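Acetyltransferase, GNAT family (PDB 2OH1) probably transfers an acyl group, most likely acetyl from acetyl-coenzyme A, to an acceptor that is not yet identified. Local coordinates at residues L94-L106 with A128-L142. Numbering follows the deposited sequence. Where two conformers were deposited one is given.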
# COMPACT_ATOMS: atom_id res chain seq x y z
N LEU A 94 0.31 -14.06 9.82
CA LEU A 94 -1.03 -13.97 9.32
C LEU A 94 -1.32 -14.99 8.20
O LEU A 94 -2.38 -15.59 8.16
CB LEU A 94 -1.31 -12.54 8.87
CG LEU A 94 -2.74 -12.14 8.90
CD1 LEU A 94 -3.26 -12.05 10.33
CD2 LEU A 94 -2.94 -10.87 8.07
N TRP A 95 -0.37 -15.15 7.28
CA TRP A 95 -0.53 -15.95 6.04
C TRP A 95 -0.21 -17.46 6.23
O TRP A 95 -0.46 -18.25 5.35
CB TRP A 95 0.29 -15.31 4.89
CG TRP A 95 -0.41 -14.06 4.35
CD1 TRP A 95 -0.35 -12.81 4.87
CD2 TRP A 95 -1.37 -14.01 3.29
NE1 TRP A 95 -1.18 -11.98 4.18
CE2 TRP A 95 -1.81 -12.70 3.18
CE3 TRP A 95 -1.87 -14.98 2.36
CZ2 TRP A 95 -2.77 -12.30 2.22
CZ3 TRP A 95 -2.81 -14.58 1.42
CH2 TRP A 95 -3.23 -13.27 1.36
N GLU A 96 0.36 -17.79 7.39
CA GLU A 96 0.57 -19.21 7.79
C GLU A 96 1.31 -19.92 6.67
O GLU A 96 2.36 -19.44 6.23
CB GLU A 96 -0.75 -19.86 8.20
CG GLU A 96 -1.37 -19.14 9.40
CD GLU A 96 -2.51 -19.89 10.07
OE1 GLU A 96 -3.09 -20.81 9.44
OE2 GLU A 96 -2.81 -19.55 11.25
N ASP A 97 0.82 -21.05 6.17
CA ASP A 97 1.66 -21.83 5.24
C ASP A 97 1.72 -21.23 3.83
O ASP A 97 2.44 -21.74 2.97
CB ASP A 97 1.18 -23.28 5.19
CG ASP A 97 1.32 -23.99 6.52
OD1 ASP A 97 2.41 -23.89 7.14
OD2 ASP A 97 0.34 -24.62 6.95
N LEU A 98 0.98 -20.16 3.59
CA LEU A 98 1.17 -19.42 2.37
C LEU A 98 2.35 -18.46 2.46
O LEU A 98 2.80 -18.00 1.45
CB LEU A 98 -0.11 -18.68 1.99
CG LEU A 98 -1.37 -19.48 1.65
CD1 LEU A 98 -2.42 -18.56 1.02
CD2 LEU A 98 -1.02 -20.61 0.74
N ALA A 99 2.89 -18.22 3.66
CA ALA A 99 3.95 -17.23 3.82
C ALA A 99 5.25 -17.61 3.09
O ALA A 99 6.12 -16.76 2.85
CB ALA A 99 4.21 -16.94 5.33
N ILE A 100 5.37 -18.89 2.74
CA ILE A 100 6.58 -19.38 2.04
C ILE A 100 6.58 -19.05 0.54
O ILE A 100 7.64 -19.07 -0.06
CB ILE A 100 6.77 -20.94 2.22
CG2 ILE A 100 5.57 -21.69 1.65
N ASP A 101 5.40 -18.73 -0.03
CA ASP A 101 5.32 -18.22 -1.42
C ASP A 101 5.96 -16.86 -1.50
O ASP A 101 5.91 -16.06 -0.56
CB ASP A 101 3.88 -18.05 -1.90
CG ASP A 101 3.05 -19.26 -1.67
OD1 ASP A 101 3.67 -20.34 -1.54
OD2 ASP A 101 1.80 -19.13 -1.58
N LYS A 102 6.59 -16.58 -2.61
CA LYS A 102 7.12 -15.27 -2.83
C LYS A 102 5.92 -14.37 -3.11
O LYS A 102 5.03 -14.71 -3.88
CB LYS A 102 8.06 -15.22 -4.01
CG LYS A 102 9.20 -16.25 -3.94
CD LYS A 102 10.00 -16.11 -2.67
CE LYS A 102 11.21 -17.05 -2.69
NZ LYS A 102 11.98 -16.82 -1.44
N ALA A 103 5.93 -13.20 -2.50
CA ALA A 103 4.84 -12.26 -2.64
C ALA A 103 5.33 -10.92 -2.14
O ALA A 103 6.24 -10.87 -1.34
CB ALA A 103 3.62 -12.70 -1.83
N TYR A 104 4.71 -9.86 -2.64
CA TYR A 104 4.81 -8.54 -2.09
C TYR A 104 3.57 -8.26 -1.26
O TYR A 104 2.45 -8.73 -1.58
CB TYR A 104 4.83 -7.52 -3.19
CG TYR A 104 6.07 -7.52 -4.09
CD1 TYR A 104 7.22 -8.27 -3.77
CD2 TYR A 104 6.10 -6.73 -5.25
CE1 TYR A 104 8.38 -8.19 -4.57
CE2 TYR A 104 7.22 -6.70 -6.05
CZ TYR A 104 8.32 -7.41 -5.70
OH TYR A 104 9.43 -7.38 -6.52
N TYR A 105 3.76 -7.54 -0.15
CA TYR A 105 2.72 -7.25 0.80
C TYR A 105 2.53 -5.73 0.82
O TYR A 105 3.46 -4.98 1.03
CB TYR A 105 3.06 -7.77 2.21
CG TYR A 105 3.12 -9.28 2.22
CD1 TYR A 105 4.24 -9.93 1.75
CD2 TYR A 105 2.02 -10.05 2.58
CE1 TYR A 105 4.28 -11.35 1.67
CE2 TYR A 105 2.06 -11.44 2.53
CZ TYR A 105 3.17 -12.09 2.08
OH TYR A 105 3.19 -13.48 2.01
N LEU A 106 1.33 -5.27 0.50
CA LEU A 106 1.07 -3.85 0.49
C LEU A 106 0.64 -3.41 1.87
O LEU A 106 -0.52 -3.69 2.25
CB LEU A 106 -0.04 -3.51 -0.55
CG LEU A 106 0.19 -3.98 -1.98
CD1 LEU A 106 -0.86 -3.38 -2.95
CD2 LEU A 106 1.59 -3.69 -2.45
N ALA A 128 2.44 -1.72 -8.30
CA ALA A 128 3.02 -2.82 -7.51
C ALA A 128 2.88 -4.14 -8.31
O ALA A 128 3.80 -4.97 -8.29
CB ALA A 128 2.36 -2.92 -6.10
N GLU A 129 1.70 -4.35 -8.92
CA GLU A 129 1.44 -5.52 -9.77
C GLU A 129 2.48 -5.59 -10.87
O GLU A 129 3.10 -6.63 -11.08
CB GLU A 129 0.04 -5.48 -10.35
CG GLU A 129 -1.09 -5.55 -9.30
CD GLU A 129 -2.47 -5.34 -9.93
OE1 GLU A 129 -2.70 -5.82 -11.05
OE2 GLU A 129 -3.35 -4.75 -9.25
N LYS A 130 2.68 -4.47 -11.56
CA LYS A 130 3.70 -4.39 -12.64
C LYS A 130 5.11 -4.68 -12.14
O LYS A 130 5.82 -5.43 -12.79
CB LYS A 130 3.64 -3.04 -13.34
CG LYS A 130 2.45 -2.91 -14.22
CD LYS A 130 2.27 -1.45 -14.76
CE LYS A 130 1.70 -1.44 -16.18
N LEU A 131 5.48 -4.17 -10.98
CA LEU A 131 6.74 -4.44 -10.38
C LEU A 131 6.90 -5.95 -10.08
O LEU A 131 7.91 -6.57 -10.37
CB LEU A 131 6.96 -3.59 -9.11
CG LEU A 131 8.24 -3.84 -8.35
CD1 LEU A 131 9.44 -3.47 -9.24
CD2 LEU A 131 8.29 -3.10 -7.02
N GLY A 132 5.87 -6.55 -9.50
CA GLY A 132 5.93 -7.97 -9.16
C GLY A 132 6.07 -8.81 -10.42
O GLY A 132 6.81 -9.80 -10.43
N ILE A 133 5.36 -8.44 -11.46
CA ILE A 133 5.49 -9.15 -12.75
C ILE A 133 6.93 -9.04 -13.28
O ILE A 133 7.55 -10.04 -13.64
CB ILE A 133 4.45 -8.66 -13.80
CG1 ILE A 133 3.04 -9.12 -13.37
CG2 ILE A 133 4.82 -9.12 -15.23
CD1 ILE A 133 1.89 -8.42 -14.12
N GLU A 134 7.49 -7.84 -13.27
CA GLU A 134 8.88 -7.61 -13.74
C GLU A 134 9.87 -8.48 -12.95
O GLU A 134 10.87 -8.97 -13.52
CB GLU A 134 9.21 -6.11 -13.55
CG GLU A 134 10.61 -5.61 -13.94
N MSE A 135 9.57 -8.69 -11.68
CA MSE A 135 10.45 -9.40 -10.79
C MSE A 135 10.05 -10.85 -10.60
O MSE A 135 10.58 -11.52 -9.71
CB MSE A 135 10.51 -8.64 -9.46
CG MSE A 135 10.95 -7.17 -9.62
SE MSE A 135 12.64 -7.00 -10.50
CE MSE A 135 12.11 -6.53 -12.28
N SER A 136 9.11 -11.33 -11.41
CA SER A 136 8.66 -12.72 -11.35
C SER A 136 8.09 -13.16 -9.98
O SER A 136 8.31 -14.27 -9.54
CB SER A 136 9.79 -13.68 -11.78
OG SER A 136 10.04 -13.53 -13.17
N VAL A 137 7.38 -12.27 -9.31
CA VAL A 137 6.78 -12.56 -8.04
C VAL A 137 5.31 -12.91 -8.31
O VAL A 137 4.64 -12.21 -9.04
CB VAL A 137 6.89 -11.34 -7.11
CG1 VAL A 137 6.05 -11.51 -5.89
CG2 VAL A 137 8.35 -11.10 -6.71
N PRO A 138 4.85 -14.05 -7.81
CA PRO A 138 3.53 -14.54 -8.25
C PRO A 138 2.28 -13.89 -7.63
O PRO A 138 1.19 -14.05 -8.19
CB PRO A 138 3.57 -16.03 -7.87
CG PRO A 138 4.56 -16.12 -6.76
CD PRO A 138 5.58 -15.07 -7.01
N PHE A 139 2.42 -13.18 -6.49
CA PHE A 139 1.28 -12.62 -5.79
C PHE A 139 1.58 -11.23 -5.22
O PHE A 139 2.71 -10.96 -4.78
CB PHE A 139 0.89 -13.47 -4.58
CG PHE A 139 0.59 -14.91 -4.89
CD1 PHE A 139 -0.61 -15.27 -5.48
CD2 PHE A 139 1.51 -15.89 -4.58
CE1 PHE A 139 -0.88 -16.62 -5.78
CE2 PHE A 139 1.22 -17.23 -4.85
CZ PHE A 139 0.04 -17.57 -5.45
N ILE A 140 0.55 -10.39 -5.20
CA ILE A 140 0.51 -9.21 -4.34
C ILE A 140 -0.54 -9.55 -3.28
O ILE A 140 -1.63 -10.07 -3.62
CB ILE A 140 0.03 -7.89 -5.06
CG1 ILE A 140 0.87 -7.49 -6.27
CG2 ILE A 140 -0.06 -6.69 -4.06
CD1 ILE A 140 2.37 -7.41 -5.99
N ARG A 141 -0.23 -9.25 -2.03
CA ARG A 141 -1.05 -9.61 -0.87
C ARG A 141 -1.29 -8.43 0.02
O ARG A 141 -0.47 -7.51 0.09
CB ARG A 141 -0.41 -10.73 -0.07
CG ARG A 141 -0.45 -12.06 -0.87
CD ARG A 141 0.29 -13.15 -0.14
NE ARG A 141 0.05 -14.45 -0.76
CZ ARG A 141 0.73 -15.53 -0.50
NH1 ARG A 141 1.76 -15.49 0.31
NH2 ARG A 141 0.41 -16.65 -1.14
N LEU A 142 -2.42 -8.47 0.68
CA LEU A 142 -2.69 -7.47 1.71
C LEU A 142 -3.75 -8.01 2.69
O LEU A 142 -4.35 -9.04 2.46
CB LEU A 142 -3.13 -6.16 1.10
CG LEU A 142 -4.41 -6.27 0.28
CD1 LEU A 142 -5.67 -6.13 1.18
CD2 LEU A 142 -4.41 -5.30 -0.87
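Arg141 lies flat on Trp95, its guanidinium only 10° from the plane of the indole, while its CD sits over the six-membered ring, 3.6 Å from the centroid, in a CH-pi contact. The side chain runs extended from CG to NE (chi2 175°, chi3 170°), which carries the guanidinium across the indole to four acceptors. NH1 donates to Tyr105 OH, almost in the guanidinium plane, and to Leu98 O at 2.9 Å. That carbonyl is approached from above its plane, and Asp101 N, closing the type I turn 98-101, binds it from the opposite face. NH2 makes a salt bridge with Asp101 OD2 (2.9 Å), which accepts through its anti lone pair; NE is taken by Gln173 of strand 169-175. These bonds fix the rotation of the guanidinium and tie the loop after helix 89-95 to the sheet.

The backbones of 103-106 and 139-142 run parallel, joined by Tyr104 N to Phe139 O, Arg141 N to Tyr104 O and Leu106 N to Arg141 O. On the face bearing Tyr104 and Ile140, packing is tight: the Tyr104 ring reaches the helix, its CE2 3.6 Å from Gly132 CA and its rim against Leu131 CG, with Val137 CG1 over one face and Ile140 CD1 against its CB. Lys102 O, packed 3.2 Å from Pro138 CD, is buried without a hydrogen-bond partner. Toward solvent the contact loosens: the Lys102 side chain leads away, and exposed Leu98 touches Arg141 only at its margin. A Schellman motif with Ser136 as C-prime residue ends helix 120-134, and strand 139-145 then completes the right-handed beta-alpha-beta crossover from strand 103-111 that is characteristic of the GNAT fold.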